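Local coordinates for Es1 family protein (Ehrlichia chaffeensis, PDB 3L3B) that is of unproven function but has a DJ-1/PfpI, amidotransferase-like fold and may act in isoprenoid biosynthesis, at residues K173-G179 / G190-C196. Residues are numbered along the deposited sequence; the frame is centred on the assembly and turned at random.
Sequences KVKVTIG and GGVHVDC
A small beta-alpha-beta unit brings 173-179 alongside 190-196, with 175-176 and 192-193 paired as short parallel strands, linked through helix 185-189, which ends in a Schellman motif at Gly190, where glycine suits the positive phi. Backbone bonds alternate as parallel pairing demands: Val192 N donates to Val174 O (3.0 Å), Val176 N to Val192 O (3.0 Å), and Val194 N to Val176 O (3.0 Å). Gly191 fits because a beta carbon there would collide with Val174 O. Beta-branched valines suit the extended chain, and Val174 and Val176 turn inward onto helix 160-168 and strand 209-212. On the outer side the aliphatic stem of Lys175 lies across Val194, CG to CG2 at 3.5 Å, and its amine goes on to a weak hydrogen bond with Lys203 O. Further along, the Thr177 side chain adds to the backbone bonds. With OG1 held anti to its own N (chi1 -168°), the hydroxyl donates to Val194 O at 2.9 Å and accepts from Gly179 N at 2.9 Å, closing an ST turn. That turn presents Gly179 O, in its carbonyl plane, to Cys196 N (3.2 Å). The His193 ring turns its edge to the backbone N of Ile178 and Gly179, and its CE1 also packs 3.6 Å from Ile178 CG1. One threonine hydroxyl, donor and acceptor at once, thus grips Val194 O while fixing its own turn.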
ATOM      1  N   LYS B 173       2.032   8.391  31.333  1.00  8.25           N
ATOM      2  CA  LYS B 173       3.367   7.891  30.998  1.00  8.16           C
ATOM      3  C   LYS B 173       3.138   6.526  30.343  1.00  9.34           C
ATOM      4  O   LYS B 173       2.868   5.572  31.059  1.00 10.83           O
ATOM      5  CB  LYS B 173       4.188   7.746  32.285  1.00  7.74           C
ATOM      6  CG  LYS B 173       5.503   6.952  32.164  1.00  7.29           C
ATOM      7  CD  LYS B 173       6.440   7.065  33.347  1.00  8.96           C
ATOM      8  CE  LYS B 173       7.117   8.400  33.454  1.00 11.22           C
ATOM      9  NZ  LYS B 173       8.353   8.261  34.333  1.00 12.07           N
ATOM     10  N   VAL B 174       3.099   6.436  29.011  1.00  9.23           N
ATOM     11  CA  VAL B 174       2.637   5.202  28.383  1.00  8.78           C
ATOM     12  C   VAL B 174       3.801   4.369  27.889  1.00  9.30           C
ATOM     13  O   VAL B 174       4.889   4.871  27.649  1.00  9.78           O
ATOM     14  CB  VAL B 174       1.593   5.400  27.256  1.00  9.59           C
ATOM     15  CG1 VAL B 174       0.478   6.388  27.641  1.00  8.93           C
ATOM     16  CG2 VAL B 174       2.274   5.788  25.958  1.00  8.99           C
ATOM     17  N   LYS B 175       3.536   3.084  27.738  1.00  9.53           N
ATOM     18  CA  LYS B 175       4.554   2.106  27.431  1.00  9.22           C
ATOM     19  C   LYS B 175       4.370   1.666  25.994  1.00  8.36           C
ATOM     20  O   LYS B 175       3.295   1.226  25.638  1.00  8.80           O
ATOM     21  CB  LYS B 175       4.349   0.909  28.341  1.00 10.69           C
ATOM     22  CG  LYS B 175       5.295  -0.217  28.161  1.00 11.12           C
ATOM     23  CD  LYS B 175       5.050  -1.313  29.199  1.00 15.34           C
ATOM     24  CE  LYS B 175       3.660  -1.934  29.038  1.00 18.64           C
ATOM     25  NZ  LYS B 175       3.635  -3.405  29.270  1.00 19.01           N
ATOM     26  N   VAL B 176       5.437   1.763  25.216  1.00  7.20           N
ATOM     27  CA  VAL B 176       5.415   1.378  23.771  1.00  6.79           C
ATOM     28  C   VAL B 176       6.740   0.767  23.324  1.00  7.33           C
ATOM     29  O   VAL B 176       7.743   0.868  24.015  1.00  6.44           O
ATOM     30  CB  VAL B 176       5.142   2.597  22.860  1.00  6.29           C
ATOM     31  CG1 VAL B 176       3.783   3.271  23.192  1.00  6.87           C
ATOM     32  CG2 VAL B 176       6.279   3.649  22.931  1.00  7.12           C
ATOM     33  N   THR B 177       6.739   0.126  22.150  1.00  7.79           N
ATOM     34  CA  THR B 177       8.020  -0.190  21.440  1.00  8.42           C
ATOM     35  C   THR B 177       8.184   0.641  20.150  1.00  9.38           C
ATOM     36  O   THR B 177       7.213   0.970  19.463  1.00  9.45           O
ATOM     37  CB  THR B 177       8.087  -1.645  21.049  1.00  9.22           C
ATOM     38  OG1 THR B 177       9.424  -1.977  20.618  1.00 11.77           O
ATOM     39  CG2 THR B 177       7.120  -1.909  19.883  1.00 10.04           C
ATOM     40  N   ILE B 178       9.427   1.021  19.859  1.00 10.52           N
ATOM     41  CA  ILE B 178       9.859   1.420  18.511  1.00 10.48           C
ATOM     42  C   ILE B 178      10.954   0.480  17.951  1.00 10.84           C
ATOM     43  O   ILE B 178      11.647   0.824  16.994  1.00 11.83           O
ATOM     44  CB  ILE B 178      10.285   2.896  18.460  1.00 10.66           C
ATOM     45  CG1 ILE B 178      11.479   3.179  19.379  1.00 10.44           C
ATOM     46  CG2 ILE B 178       9.057   3.744  18.828  1.00  9.44           C
ATOM     47  CD1 ILE B 178      12.079   4.532  19.219  1.00 12.18           C
ATOM     48  N   GLY B 179      11.032  -0.718  18.519  1.00 11.63           N
ATOM     49  CA  GLY B 179      12.030  -1.733  18.126  1.00 11.49           C
ATOM     50  C   GLY B 179      13.135  -1.742  19.149  1.00 11.71           C
ATOM     51  O   GLY B 179      13.070  -2.470  20.127  1.00 11.26           O
ATOM     52  N   GLY B 190       8.696  11.132  27.516  1.00 15.71           N
ATOM     53  CA  GLY B 190       7.866  10.992  28.716  1.00 14.29           C
ATOM     54  C   GLY B 190       7.175   9.652  28.885  1.00 13.10           C
ATOM     55  O   GLY B 190       6.240   9.531  29.685  1.00 12.62           O
ATOM     56  N   GLY B 191       7.645   8.631  28.166  1.00 10.86           N
ATOM     57  CA  GLY B 191       7.083   7.283  28.261  1.00  9.95           C
ATOM     58  C   GLY B 191       8.084   6.252  28.734  1.00  8.81           C
ATOM     59  O   GLY B 191       9.135   6.600  29.324  1.00  8.74           O
ATOM     60  N   VAL B 192       7.745   4.986  28.484  1.00  7.84           N
ATOM     61  CA  VAL B 192       8.565   3.842  28.840  1.00  7.49           C
ATOM     62  C   VAL B 192       8.731   2.955  27.605  1.00  8.43           C
ATOM     63  O   VAL B 192       7.739   2.591  26.942  1.00  7.73           O
ATOM     64  CB  VAL B 192       7.894   3.026  29.983  1.00  7.68           C
ATOM     65  CG1 VAL B 192       8.683   1.742  30.311  1.00  5.89           C
ATOM     66  CG2 VAL B 192       7.754   3.896  31.209  1.00  6.72           C
ATOM     67  N   HIS B 193       9.976   2.606  27.272  1.00  8.57           N
ATOM     68  CA  HIS B 193      10.203   1.782  26.070  1.00  9.09           C
ATOM     69  C   HIS B 193      10.387   0.310  26.426  1.00  9.18           C
ATOM     70  O   HIS B 193      11.001  -0.026  27.418  1.00  9.22           O
ATOM     71  CB  HIS B 193      11.422   2.264  25.275  1.00 10.46           C
ATOM     72  CG  HIS B 193      11.739   1.442  24.061  1.00  6.49           C
ATOM     73  ND1 HIS B 193      11.027   1.528  22.879  1.00 10.81           N
ATOM     74  CD2 HIS B 193      12.723   0.549  23.844  1.00  3.02           C
ATOM     75  CE1 HIS B 193      11.558   0.708  21.991  1.00  6.58           C
ATOM     76  NE2 HIS B 193      12.579   0.087  22.558  1.00 13.74           N
ATOM     77  N   VAL B 194       9.855  -0.558  25.582  1.00  9.49           N
ATOM     78  CA  VAL B 194      10.001  -1.990  25.731  1.00  9.76           C
ATOM     79  C   VAL B 194      10.629  -2.454  24.450  1.00 10.15           C
ATOM     80  O   VAL B 194      10.127  -2.115  23.387  1.00  8.48           O
ATOM     81  CB  VAL B 194       8.630  -2.660  25.964  1.00  9.63           C
ATOM     82  CG1 VAL B 194       8.737  -4.190  25.858  1.00 12.08           C
ATOM     83  CG2 VAL B 194       8.053  -2.222  27.334  1.00 12.09           C
ATOM     84  N   ASP B 195      11.741  -3.176  24.531  1.00 10.63           N
ATOM     85  CA  ASP B 195      12.396  -3.652  23.327  1.00 12.87           C
ATOM     86  C   ASP B 195      11.495  -4.743  22.733  1.00 12.56           C
ATOM     87  O   ASP B 195      10.919  -5.515  23.467  1.00 11.38           O
ATOM     88  CB  ASP B 195      13.815  -4.207  23.617  1.00 14.05           C
ATOM     89  CG  ASP B 195      14.889  -3.092  23.780  1.00 16.71           C
ATOM     90  OD1 ASP B 195      14.617  -1.899  23.484  1.00 19.13           O
ATOM     91  OD2 ASP B 195      16.023  -3.431  24.200  1.00 19.78           O
ATOM     92  N   CYS B 196      11.344  -4.790  21.405  1.00 13.47           N
ATOM     93  CA  CYS B 196      10.420  -5.746  20.802  1.00 13.52           C
ATOM     94  C   CYS B 196      10.855  -6.171  19.384  1.00 13.41           C
ATOM     95  O   CYS B 196      11.295  -5.342  18.595  1.00 11.54           O
ATOM     96  CB  CYS B 196       9.019  -5.120  20.718  1.00 14.20           C
ATOM     97  SG  CYS B 196       7.737  -6.280  20.249  1.00 15.49           S
TER